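Long-range contacts in purine-binding protein BAB2_0673 (Brucella melitensis biovar Abortus, PDB 3S99), which binds adenine and probably other purines such as guanine, and may deliver them to an ABC-type uptake system: residues Gln139-Ala144 with Gln175-Asp180; Lys145-Gly150 with Pro179-Lys184; Gln165-Phe170 with Asn344-Gly349. One frame throughout, in Å; residues are numbered along the deposited sequence.

Interaction 1. Residues Gln139-Ala144 with Gln175-Asp180; sequences QGVIAA and QSVNPD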
ATOM      1  N   GLN A 139      -1.640 -11.948   4.624  1.00 13.77           N
ATOM      2  CA  GLN A 139      -0.238 -12.220   4.878  1.00 13.68           C
ATOM      3  C   GLN A 139       0.004 -12.637   6.323  1.00 14.84           C
ATOM      4  O   GLN A 139       0.909 -13.419   6.601  1.00 16.07           O
ATOM      5  CB  GLN A 139       0.642 -10.996   4.467  1.00 13.64           C
ATOM      6  CG  GLN A 139       0.516 -10.718   2.979  1.00 12.27           C
ATOM      7  CD  GLN A 139       1.417  -9.649   2.383  1.00 13.50           C
ATOM      8  OE1 GLN A 139       1.662  -9.691   1.181  1.00 13.28           O
ATOM      9  NE2 GLN A 139       1.870  -8.670   3.185  1.00 11.26           N
ATOM     10  N   GLY A 140      -0.758 -12.084   7.257  1.00 14.24           N
ATOM     11  CA  GLY A 140      -0.584 -12.411   8.659  1.00 14.61           C
ATOM     12  C   GLY A 140      -0.972 -13.859   8.901  1.00 15.55           C
ATOM     13  O   GLY A 140      -0.274 -14.599   9.609  1.00 15.82           O
ATOM     14  N   VAL A 141      -2.079 -14.275   8.288  1.00 15.75           N
ATOM     15  CA  VAL A 141      -2.514 -15.671   8.366  1.00 16.12           C
ATOM     16  C   VAL A 141      -1.381 -16.576   7.867  1.00 17.29           C
ATOM     17  O   VAL A 141      -1.020 -17.557   8.518  1.00 17.89           O
ATOM     18  CB  VAL A 141      -3.796 -15.904   7.561  1.00 16.07           C
ATOM     19  CG1 VAL A 141      -4.107 -17.402   7.475  1.00 15.02           C
ATOM     20  CG2 VAL A 141      -4.972 -15.126   8.200  1.00 14.31           C
ATOM     21  N   ILE A 142      -0.824 -16.240   6.711  1.00 18.25           N
ATOM     22  CA  ILE A 142       0.238 -17.049   6.106  1.00 18.57           C
ATOM     23  C   ILE A 142       1.453 -17.059   7.017  1.00 19.03           C
ATOM     24  O   ILE A 142       2.035 -18.112   7.259  1.00 19.33           O
ATOM     25  CB  ILE A 142       0.654 -16.527   4.696  1.00 18.60           C
ATOM     26  CG1 ILE A 142      -0.515 -16.679   3.683  1.00 20.17           C
ATOM     27  CG2 ILE A 142       1.862 -17.273   4.200  1.00 18.36           C
ATOM     28  CD1 ILE A 142      -0.430 -15.723   2.456  1.00 16.59           C
ATOM     29  N   ALA A 143       1.827 -15.884   7.519  1.00 18.09           N
ATOM     30  CA  ALA A 143       2.990 -15.755   8.361  1.00 18.95           C
ATOM     31  C   ALA A 143       2.890 -16.644   9.594  1.00 18.68           C
ATOM     32  O   ALA A 143       3.856 -17.296   9.967  1.00 19.69           O
ATOM     33  CB  ALA A 143       3.216 -14.305   8.768  1.00 18.21           C
ATOM     34  N   ALA A 144       1.724 -16.663  10.222  1.00 17.87           N
ATOM     35  CA  ALA A 144       1.507 -17.494  11.412  1.00 17.82           C
ATOM     36  C   ALA A 144       1.533 -18.999  11.115  1.00 18.14           C
ATOM     37  O   ALA A 144       1.971 -19.782  11.956  1.00 17.38           O
ATOM     38  CB  ALA A 144       0.243 -17.106  12.102  1.00 16.73           C
ATOM     39  N   GLN A 175      -2.695 -13.569  14.533  1.00 16.59           N
ATOM     40  CA  GLN A 175      -3.311 -13.980  15.779  1.00 17.73           C
ATOM     41  C   GLN A 175      -4.539 -14.846  15.604  1.00 18.39           C
ATOM     42  O   GLN A 175      -4.957 -15.452  16.565  1.00 19.33           O
ATOM     43  CB  GLN A 175      -3.691 -12.774  16.651  1.00 18.88           C
ATOM     44  CG  GLN A 175      -2.518 -12.019  17.233  1.00 16.98           C
ATOM     45  CD  GLN A 175      -2.938 -10.731  17.946  1.00 20.74           C
ATOM     46  OE1 GLN A 175      -4.060 -10.211  17.743  1.00 18.17           O
ATOM     47  NE2 GLN A 175      -2.054 -10.223  18.808  1.00 17.40           N
ATOM     48  N   SER A 176      -5.098 -14.940  14.392  1.00 17.98           N
ATOM     49  CA  SER A 176      -6.173 -15.892  14.132  1.00 18.14           C
ATOM     50  C   SER A 176      -5.646 -17.306  13.917  1.00 18.45           C
ATOM     51  O   SER A 176      -6.431 -18.219  13.661  1.00 18.97           O
ATOM     52  CB  SER A 176      -6.946 -15.500  12.876  1.00 17.96           C
ATOM     53  OG  SER A 176      -6.161 -15.740  11.743  1.00 15.53           O
ATOM     54  N   VAL A 177      -4.328 -17.461  13.952  1.00 17.84           N
ATOM     55  CA  VAL A 177      -3.664 -18.767  13.906  1.00 17.38           C
ATOM     56  C   VAL A 177      -2.822 -18.981  15.167  1.00 17.04           C
ATOM     57  O   VAL A 177      -3.015 -19.975  15.882  1.00 17.04           O
ATOM     58  CB  VAL A 177      -2.763 -18.878  12.686  1.00 17.21           C
ATOM     59  CG1 VAL A 177      -2.028 -20.206  12.699  1.00 17.78           C
ATOM     60  CG2 VAL A 177      -3.622 -18.704  11.404  1.00 17.05           C
ATOM     61  N   ASN A 178      -1.880 -18.077  15.402  1.00 16.12           N
ATOM     62  CA  ASN A 178      -0.982 -18.153  16.538  1.00 16.78           C
ATOM     63  C   ASN A 178      -1.214 -16.924  17.462  1.00 18.20           C
ATOM     64  O   ASN A 178      -0.826 -15.803  17.131  1.00 17.32           O
ATOM     65  CB  ASN A 178       0.452 -18.232  16.039  1.00 16.99           C
ATOM     66  CG  ASN A 178       1.477 -18.238  17.162  1.00 17.74           C
ATOM     67  OD1 ASN A 178       1.129 -18.147  18.356  1.00 19.86           O
ATOM     68  ND2 ASN A 178       2.759 -18.364  16.788  1.00 18.22           N
ATOM     69  N   PRO A 179      -1.896 -17.126  18.606  1.00 20.36           N
ATOM     70  CA  PRO A 179      -2.237 -15.975  19.451  1.00 21.42           C
ATOM     71  C   PRO A 179      -1.003 -15.275  19.978  1.00 22.86           C
ATOM     72  O   PRO A 179      -1.078 -14.108  20.388  1.00 23.90           O
ATOM     73  CB  PRO A 179      -2.982 -16.607  20.620  1.00 22.55           C
ATOM     74  CG  PRO A 179      -2.404 -18.030  20.692  1.00 21.90           C
ATOM     75  CD  PRO A 179      -2.262 -18.411  19.247  1.00 20.85           C
ATOM     76  N   ASP A 180       0.110 -16.000  20.006  1.00 22.71           N
ATOM     77  CA  ASP A 180       1.341 -15.499  20.557  1.00 23.31           C
ATOM     78  C   ASP A 180       2.270 -14.892  19.523  1.00 22.22           C
ATOM     79  O   ASP A 180       3.369 -14.515  19.871  1.00 21.58           O
ATOM     80  CB  ASP A 180       2.041 -16.618  21.356  1.00 25.23           C
ATOM     81  CG  ASP A 180       1.259 -17.000  22.595  1.00 28.56           C
ATOM     82  OD1 ASP A 180       0.407 -16.186  22.984  1.00 33.82           O
ATOM     83  OD2 ASP A 180       1.470 -18.094  23.176  1.00 33.77           O
TER
HETATM   84  O   HOH W   1       3.417 -18.994  14.002  1.00 16.09           O

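Interaction 2. Residues Lys145-Gly150 with Pro179-Lys184; sequences KMSKKG and PDFRVK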
ATOM      1  N   LYS A 145       1.074 -19.410   9.929  1.00 18.61           N
ATOM      2  CA  LYS A 145       1.253 -20.797   9.500  1.00 19.70           C
ATOM      3  C   LYS A 145       2.684 -21.132   9.155  1.00 20.76           C
ATOM      4  O   LYS A 145       3.082 -22.247   9.419  1.00 22.09           O
ATOM      5  CB  LYS A 145       0.364 -21.179   8.315  1.00 19.65           C
ATOM      6  CG  LYS A 145      -1.119 -21.135   8.614  1.00 20.31           C
ATOM      7  CD  LYS A 145      -1.513 -22.183   9.626  1.00 22.70           C
ATOM      8  CE  LYS A 145      -3.027 -22.356   9.739  1.00 24.24           C
ATOM      9  NZ  LYS A 145      -3.398 -23.224  10.917  1.00 23.79           N
ATOM     10  N   MET A 146       3.461 -20.189   8.592  1.00 20.47           N
ATOM     11  CA  MET A 146       4.798 -20.499   8.121  1.00 22.02           C
ATOM     12  C   MET A 146       5.911 -20.353   9.179  1.00 22.96           C
ATOM     13  O   MET A 146       6.864 -21.143   9.211  1.00 24.16           O
ATOM     14  CB  MET A 146       5.148 -19.637   6.906  1.00 21.46           C
ATOM     15  CG  MET A 146       4.244 -19.868   5.649  1.00 21.63           C
ATOM     16  SD  MET A 146       4.296 -21.542   4.974  1.00 22.97           S
ATOM     17  CE  MET A 146       6.045 -21.628   4.547  1.00 22.53           C
ATOM     18  N   SER A 147       5.818 -19.331  10.021  1.00 22.55           N
ATOM     19  CA  SER A 147       6.907 -19.020  10.928  1.00 22.66           C
ATOM     20  C   SER A 147       6.933 -20.061  12.051  1.00 23.99           C
ATOM     21  O   SER A 147       5.991 -20.165  12.813  1.00 23.40           O
ATOM     22  CB  SER A 147       6.708 -17.627  11.522  1.00 22.29           C
ATOM     23  OG  SER A 147       7.632 -17.375  12.554  1.00 18.73           O
ATOM     24  N   LYS A 148       8.025 -20.800  12.161  1.00 25.35           N
ATOM     25  CA  LYS A 148       8.179 -21.775  13.236  1.00 26.61           C
ATOM     26  C   LYS A 148       8.418 -21.078  14.593  1.00 26.28           C
ATOM     27  O   LYS A 148       7.964 -21.550  15.622  1.00 26.02           O
ATOM     28  CB  LYS A 148       9.310 -22.737  12.898  1.00 28.73           C
ATOM     29  CG  LYS A 148       9.060 -23.548  11.610  1.00 31.98           C
ATOM     30  CD  LYS A 148      10.378 -24.036  10.966  1.00 36.96           C
ATOM     31  CE  LYS A 148      10.142 -25.289  10.096  1.00 39.42           C
ATOM     32  NZ  LYS A 148      11.423 -25.967   9.728  1.00 41.20           N
ATOM     33  N   LYS A 149       9.075 -19.924  14.572  1.00 25.71           N
ATOM     34  CA  LYS A 149       9.341 -19.136  15.782  1.00 25.87           C
ATOM     35  C   LYS A 149       8.157 -18.294  16.199  1.00 24.73           C
ATOM     36  O   LYS A 149       8.055 -17.878  17.368  1.00 25.48           O
ATOM     37  CB  LYS A 149      10.533 -18.196  15.545  1.00 26.49           C
ATOM     38  CG  LYS A 149      11.882 -18.904  15.465  1.00 30.04           C
ATOM     39  CD  LYS A 149      13.015 -17.910  15.159  1.00 31.84           C
ATOM     40  CE  LYS A 149      14.349 -18.606  15.117  1.00 34.89           C
ATOM     41  NZ  LYS A 149      15.508 -17.704  14.762  1.00 35.72           N
ATOM     42  N   GLY A 150       7.265 -18.014  15.254  1.00 21.99           N
ATOM     43  CA  GLY A 150       6.184 -17.084  15.515  1.00 21.19           C
ATOM     44  C   GLY A 150       6.646 -15.629  15.605  1.00 20.62           C
ATOM     45  O   GLY A 150       6.092 -14.845  16.371  1.00 18.96           O
ATOM     46  N   PRO A 179      -1.896 -17.126  18.606  1.00 20.36           N
ATOM     47  CA  PRO A 179      -2.237 -15.975  19.451  1.00 21.42           C
ATOM     48  C   PRO A 179      -1.003 -15.275  19.978  1.00 22.86           C
ATOM     49  O   PRO A 179      -1.078 -14.108  20.388  1.00 23.90           O
ATOM     50  CB  PRO A 179      -2.982 -16.607  20.620  1.00 22.55           C
ATOM     51  CG  PRO A 179      -2.404 -18.030  20.692  1.00 21.90           C
ATOM     52  CD  PRO A 179      -2.262 -18.411  19.247  1.00 20.85           C
ATOM     53  N   ASP A 180       0.110 -16.000  20.006  1.00 22.71           N
ATOM     54  CA  ASP A 180       1.341 -15.499  20.557  1.00 23.31           C
ATOM     55  C   ASP A 180       2.270 -14.892  19.523  1.00 22.22           C
ATOM     56  O   ASP A 180       3.369 -14.515  19.871  1.00 21.58           O
ATOM     57  CB  ASP A 180       2.041 -16.618  21.356  1.00 25.23           C
ATOM     58  CG  ASP A 180       1.259 -17.000  22.595  1.00 28.56           C
ATOM     59  OD1 ASP A 180       0.407 -16.186  22.984  1.00 33.82           O
ATOM     60  OD2 ASP A 180       1.470 -18.094  23.176  1.00 33.77           O
ATOM     61  N   PHE A 181       1.803 -14.726  18.280  1.00 21.52           N
ATOM     62  CA  PHE A 181       2.625 -14.184  17.214  1.00 21.58           C
ATOM     63  C   PHE A 181       3.177 -12.796  17.605  1.00 22.59           C
ATOM     64  O   PHE A 181       2.457 -11.957  18.198  1.00 21.15           O
ATOM     65  CB  PHE A 181       1.837 -14.087  15.883  1.00 20.81           C
ATOM     66  CG  PHE A 181       2.718 -14.006  14.669  1.00 19.55           C
ATOM     67  CD1 PHE A 181       3.042 -12.773  14.088  1.00 17.92           C
ATOM     68  CD2 PHE A 181       3.250 -15.153  14.126  1.00 18.98           C
ATOM     69  CE1 PHE A 181       3.857 -12.693  12.996  1.00 17.48           C
ATOM     70  CE2 PHE A 181       4.094 -15.081  12.998  1.00 20.96           C
ATOM     71  CZ  PHE A 181       4.396 -13.850  12.434  1.00 17.11           C
ATOM     72  N   ARG A 182       4.442 -12.557  17.252  1.00 23.07           N
ATOM     73  CA  ARG A 182       5.084 -11.278  17.513  1.00 24.24           C
ATOM     74  C   ARG A 182       5.648 -10.693  16.236  1.00 23.42           C
ATOM     75  O   ARG A 182       6.007 -11.421  15.321  1.00 22.36           O
ATOM     76  CB  ARG A 182       6.238 -11.411  18.518  1.00 26.31           C
ATOM     77  CG  ARG A 182       5.936 -12.210  19.766  1.00 29.84           C
ATOM     78  CD  ARG A 182       4.972 -11.517  20.691  1.00 35.44           C
ATOM     79  NE  ARG A 182       4.548 -12.472  21.721  1.00 42.17           N
ATOM     80  CZ  ARG A 182       3.575 -12.271  22.604  1.00 46.31           C
ATOM     81  NH1 ARG A 182       2.911 -11.112  22.644  1.00 47.22           N
ATOM     82  NH2 ARG A 182       3.273 -13.241  23.461  1.00 49.75           N
ATOM     83  N   VAL A 183       5.702  -9.362  16.188  1.00 23.43           N
ATOM     84  CA  VAL A 183       6.497  -8.629  15.185  1.00 23.51           C
ATOM     85  C   VAL A 183       7.563  -7.765  15.849  1.00 24.15           C
ATOM     86  O   VAL A 183       7.368  -7.261  16.957  1.00 24.30           O
ATOM     87  CB  VAL A 183       5.630  -7.722  14.286  1.00 22.87           C
ATOM     88  CG1 VAL A 183       4.742  -8.585  13.382  1.00 23.81           C
ATOM     89  CG2 VAL A 183       4.814  -6.765  15.135  1.00 23.05           C
ATOM     90  N   LYS A 184       8.697  -7.623  15.159  1.00 24.75           N
ATOM     91  CA  LYS A 184       9.734  -6.657  15.515  1.00 25.42           C
ATOM     92  C   LYS A 184       9.730  -5.576  14.441  1.00 24.65           C
ATOM     93  O   LYS A 184       9.913  -5.864  13.258  1.00 24.23           O
ATOM     94  CB  LYS A 184      11.104  -7.326  15.588  1.00 26.40           C
ATOM     95  CG  LYS A 184      11.254  -8.383  16.705  1.00 30.15           C
ATOM     96  CD  LYS A 184      12.729  -8.555  17.127  1.00 34.00           C
ATOM     97  CE  LYS A 184      12.903  -9.479  18.322  1.00 36.20           C
ATOM     98  NZ  LYS A 184      12.953 -10.908  17.910  1.00 38.80           N
TER
HETATM   99  O   HOH W   2       5.758 -15.728  19.088  1.00 28.19           O

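Interaction 3. Residues Gln165-Phe170 with Asn344-Gly349; sequences QGINSF and NFYVAG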
ATOM      1  N   GLN A 165      -2.549   0.912  10.368  1.00 16.77           N
ATOM      2  CA  GLN A 165      -3.540  -0.050   9.904  1.00 16.28           C
ATOM      3  C   GLN A 165      -2.909  -1.376   9.451  1.00 16.29           C
ATOM      4  O   GLN A 165      -3.388  -2.443   9.796  1.00 15.88           O
ATOM      5  CB  GLN A 165      -4.323   0.498   8.719  1.00 16.22           C
ATOM      6  CG  GLN A 165      -5.248   1.714   8.976  1.00 17.15           C
ATOM      7  CD  GLN A 165      -5.694   2.302   7.622  1.00 19.35           C
ATOM      8  OE1 GLN A 165      -5.697   1.576   6.617  1.00 17.91           O
ATOM      9  NE2 GLN A 165      -6.016   3.603   7.583  1.00 15.87           N
ATOM     10  N   GLY A 166      -1.853  -1.285   8.651  1.00 15.49           N
ATOM     11  CA  GLY A 166      -1.230  -2.451   8.036  1.00 14.86           C
ATOM     12  C   GLY A 166      -0.555  -3.357   9.042  1.00 14.66           C
ATOM     13  O   GLY A 166      -0.691  -4.583   8.978  1.00 14.76           O
ATOM     14  N   ILE A 167       0.132  -2.747   9.998  1.00 14.60           N
ATOM     15  CA  ILE A 167       0.756  -3.478  11.082  1.00 14.64           C
ATOM     16  C   ILE A 167      -0.335  -4.179  11.905  1.00 14.62           C
ATOM     17  O   ILE A 167      -0.233  -5.383  12.205  1.00 14.55           O
ATOM     18  CB  ILE A 167       1.599  -2.539  11.968  1.00 15.15           C
ATOM     19  CG1 ILE A 167       2.811  -2.008  11.189  1.00 17.04           C
ATOM     20  CG2 ILE A 167       2.052  -3.254  13.251  1.00 15.57           C
ATOM     21  CD1 ILE A 167       3.603  -0.840  11.908  1.00 17.01           C
ATOM     22  N   ASN A 168      -1.381  -3.435  12.247  1.00 14.57           N
ATOM     23  CA  ASN A 168      -2.461  -3.979  13.070  1.00 15.37           C
ATOM     24  C   ASN A 168      -3.181  -5.100  12.378  1.00 15.39           C
ATOM     25  O   ASN A 168      -3.433  -6.136  12.998  1.00 17.81           O
ATOM     26  CB  ASN A 168      -3.448  -2.905  13.470  1.00 15.75           C
ATOM     27  CG  ASN A 168      -2.927  -2.020  14.577  1.00 17.22           C
ATOM     28  OD1 ASN A 168      -2.129  -2.455  15.398  1.00 16.55           O
ATOM     29  ND2 ASN A 168      -3.395  -0.762  14.608  1.00 16.28           N
ATOM     30  N   SER A 169      -3.517  -4.910  11.103  1.00 14.05           N
ATOM     31  CA  SER A 169      -4.173  -5.959  10.344  1.00 13.58           C
ATOM     32  C   SER A 169      -3.346  -7.229  10.203  1.00 12.84           C
ATOM     33  O   SER A 169      -3.869  -8.343  10.340  1.00 13.53           O
ATOM     34  CB  SER A 169      -4.560  -5.458   8.970  1.00 12.65           C
ATOM     35  OG  SER A 169      -5.340  -6.431   8.334  1.00 13.66           O
ATOM     36  N   PHE A 170      -2.060  -7.066   9.909  1.00 12.38           N
ATOM     37  CA  PHE A 170      -1.128  -8.179   9.835  1.00 12.99           C
ATOM     38  C   PHE A 170      -1.094  -9.007  11.130  1.00 13.78           C
ATOM     39  O   PHE A 170      -1.191 -10.241  11.105  1.00 12.86           O
ATOM     40  CB  PHE A 170       0.261  -7.644   9.470  1.00 12.24           C
ATOM     41  CG  PHE A 170       1.321  -8.702   9.371  1.00 12.50           C
ATOM     42  CD1 PHE A 170       1.395  -9.530   8.269  1.00 10.91           C
ATOM     43  CD2 PHE A 170       2.284  -8.831  10.370  1.00 14.66           C
ATOM     44  CE1 PHE A 170       2.387 -10.498   8.175  1.00 11.86           C
ATOM     45  CE2 PHE A 170       3.275  -9.817  10.278  1.00 15.48           C
ATOM     46  CZ  PHE A 170       3.334 -10.626   9.186  1.00 12.95           C
ATOM     47  N   ASN A 344      -3.949   5.672  15.172  1.00 23.50           N
ATOM     48  CA  ASN A 344      -2.688   6.058  15.814  1.00 24.58           C
ATOM     49  C   ASN A 344      -2.425   5.249  17.101  1.00 24.81           C
ATOM     50  O   ASN A 344      -1.819   5.730  18.047  1.00 24.91           O
ATOM     51  CB  ASN A 344      -2.679   7.572  16.083  1.00 25.68           C
ATOM     52  CG  ASN A 344      -3.759   7.998  17.061  1.00 30.09           C
ATOM     53  OD1 ASN A 344      -4.573   7.183  17.519  1.00 33.11           O
ATOM     54  ND2 ASN A 344      -3.776   9.280  17.395  1.00 35.34           N
ATOM     55  N   PHE A 345      -2.886   4.003  17.106  1.00 24.07           N
ATOM     56  CA  PHE A 345      -2.660   3.077  18.202  1.00 23.80           C
ATOM     57  C   PHE A 345      -2.459   1.683  17.627  1.00 22.62           C
ATOM     58  O   PHE A 345      -2.887   1.397  16.501  1.00 20.22           O
ATOM     59  CB  PHE A 345      -3.861   3.065  19.143  1.00 25.39           C
ATOM     60  CG  PHE A 345      -5.142   2.675  18.483  1.00 25.38           C
ATOM     61  CD1 PHE A 345      -5.962   3.644  17.908  1.00 26.98           C
ATOM     62  CD2 PHE A 345      -5.531   1.330  18.416  1.00 27.43           C
ATOM     63  CE1 PHE A 345      -7.136   3.283  17.273  1.00 28.06           C
ATOM     64  CE2 PHE A 345      -6.717   0.963  17.786  1.00 27.25           C
ATOM     65  CZ  PHE A 345      -7.523   1.945  17.218  1.00 28.34           C
ATOM     66  N   TYR A 346      -1.789   0.828  18.395  1.00 22.21           N
ATOM     67  CA  TYR A 346      -1.587  -0.558  18.002  1.00 22.09           C
ATOM     68  C   TYR A 346      -2.614  -1.425  18.693  1.00 21.93           C
ATOM     69  O   TYR A 346      -3.132  -1.057  19.730  1.00 23.28           O
ATOM     70  CB  TYR A 346      -0.205  -1.060  18.386  1.00 21.65           C
ATOM     71  CG  TYR A 346       0.922  -0.603  17.497  1.00 22.20           C
ATOM     72  CD1 TYR A 346       0.860  -0.754  16.106  1.00 21.19           C
ATOM     73  CD2 TYR A 346       2.066  -0.049  18.040  1.00 22.93           C
ATOM     74  CE1 TYR A 346       1.906  -0.349  15.309  1.00 20.85           C
ATOM     75  CE2 TYR A 346       3.125   0.338  17.249  1.00 24.05           C
ATOM     76  CZ  TYR A 346       3.048   0.186  15.884  1.00 22.59           C
ATOM     77  OH  TYR A 346       4.121   0.584  15.102  1.00 22.79           O
ATOM     78  N   VAL A 347      -2.890  -2.589  18.122  1.00 21.11           N
ATOM     79  CA  VAL A 347      -3.713  -3.596  18.807  1.00 21.12           C
ATOM     80  C   VAL A 347      -2.832  -4.358  19.813  1.00 21.66           C
ATOM     81  O   VAL A 347      -1.590  -4.241  19.779  1.00 21.30           O
ATOM     82  CB  VAL A 347      -4.416  -4.574  17.808  1.00 20.92           C
ATOM     83  CG1 VAL A 347      -5.439  -3.851  16.985  1.00 20.71           C
ATOM     84  CG2 VAL A 347      -3.397  -5.293  16.887  1.00 17.89           C
ATOM     85  N   ALA A 348      -3.472  -5.110  20.719  1.00 21.83           N
ATOM     86  CA  ALA A 348      -2.756  -5.963  21.683  1.00 22.93           C
ATOM     87  C   ALA A 348      -1.859  -6.944  20.944  1.00 23.05           C
ATOM     88  O   ALA A 348      -2.269  -7.551  19.928  1.00 22.64           O
ATOM     89  CB  ALA A 348      -3.739  -6.738  22.588  1.00 23.44           C
ATOM     90  N   GLY A 349      -0.639  -7.082  21.456  1.00 23.80           N
ATOM     91  CA  GLY A 349       0.353  -8.019  20.933  1.00 24.08           C
ATOM     92  C   GLY A 349       1.519  -7.362  20.212  1.00 24.31           C
ATOM     93  O   GLY A 349       2.577  -7.995  20.026  1.00 24.59           O
TER

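Interaction 1. Residues Gln139-Ala144 with Gln175-Asp180
The methyl of A144 lies against the β-carbon of V177, CB to CB 3.5 Å, and V177 CG1 also leans over it toward the A144 carbonyl carbon. One turn earlier on the same helix, V141 meets the other branch of V177: the two valines cross at about a right angle, with V141 CG1 4.2 Å from V177 CG2. V177 thus spans V141 and A144, one turn apart on the helix. Its first torsion, 177°, sets CG1 opposite the backbone N and turns CG2 back along the helix to V141. The second methyl of V141, CG2, comes within 3.8 Å of S176 OG, a van der Waals contact of a methyl with the hydroxyl, whose hydrogen-bond partner is the carbonyl of G173.

No direct hydrogen bond joins the segments. A water spans them instead, donating to A144 O at 2.6 Å and accepting from N178 ND2. The other end of the N178 amide, OD1, takes the backbone N-H of D180 at 2.9 Å from above the carbonyl plane, closing an Asx turn that holds the amide while ND2 meets the water.

The contact seats the loop after helix 161-175 on the C-terminal half of helix 132-146. A144 also touches A174 of helix 161-175 and F181, just ahead of strand 182-187, while I142 and Q139 reach strands 231-236 and 247-253.

Interaction 2. Residues Lys145-Gly150 with Pro179-Lys184
G150 and F181 form the close-packed part of this contact, their CA atoms 4.9 Å apart. The carbonyl oxygen of G150 sits over one face of the F181 ring, displaced toward its rim, 3.6 Å from CD2; the glycine's carbonyl carbon lies over CE2 on the same face, with its CA near the rim. At the ring's edge, near its plane, S147 CB approaches F181 CE2 at 3.9 Å. The phenyl ring is brought here by a first torsion of -160°, which places CG roughly opposite the backbone N and carries the ring in against G150 and S147. That turn follows the end of helix 132-146 and closes with positive phi at G150 (72°). S147 OG bonds chiefly to D210 and also to the N-H of I151, and takes a weak bond from G150 N at 2.8 Å.

Beyond the ring the same G150 oxygen receives the backbone N-H of R182, 3.0 Å from N to O and nearly straight at 165°. The solvent side is looser. Here a water donates to both G150 O and D180 O, at 2.9 and 2.8 Å, so the G150 oxygen accepts two bonds while also resting over the aromatic face. The R182 and D180 side chains lead away from the turn.

The R182-G150 bond opens the parallel pairing of strand 182-187 with strand 151-156, which continues through A152 and Y154. F181 packs between this sheet edge and helices 161-175 and 132-146, touching A152, F170, A174, A143 and A144.

Interaction 3. Residues Gln165-Phe170 with Asn344-Gly349
An irregular, extended run of chain, 344-349, passes alongside helix 161-175, coming nearest where the CA atoms of N168 and V347 stand 5.9 Å apart. N168 carries the polar part of the contact, using both ends of its amide. ND2 donates to F345 O at 2.9 Å, an almost straight bond (164°) that lies in the carbonyl plane and in the plane of the asparagine amide. OD1 accepts the backbone N-H of V347 at 2.8 Å, with the donor above its carbonyl plane. The two bonds bracket Y346, whose CA is 3.3 Å from N168 OD1, and the same oxygen lies at the edge of the tyrosine ring near CD1. V347 CG1 lies over the amide carbon, while CG2 comes in obliquely beside the oxygen, 3.4 Å from N168 OD1.

I167 supplies the apolar half. Its CG2 approaches Y346 CE1 obliquely at 3.6 Å, and its CD1 runs on to the tyrosine OH at 3.5 Å. A chi1 of -77° at Y346 swings the ring back along the helix to I167, and its hydroxyl is hydrogen-bonded to D352. Both side chains also touch W187.

A buried asparagine amide takes the place of backbone pairing, meeting the C=O of F345 and the N-H of V347, two residues on. This gives the largely buried amide and both backbone groups direct partners, limits the amide's rotation and ties the C-terminal segment to a helix on which the side chain of I167 is about 12 Å from the bound adenine.

Interactions 1 and 2 adjoin, their centres about 7 Å apart, and both join the end region of helix 132-146 to the connection between helix 161-175 and strand 182-187. Interaction 1 is partly buried, apolar and water-bridged; interaction 2 is more buried and adds a direct backbone bond at the start of a sheet pairing. Interaction 3 is also buried but spans 173 intervening residues, holding the C-terminal segment by a side-chain amide. F170 connects the set, packing on G140 and A143 from interaction 1 and on F181 and V183 from interaction 2, while Q175 reaches A348 through a probable hydrogen bond.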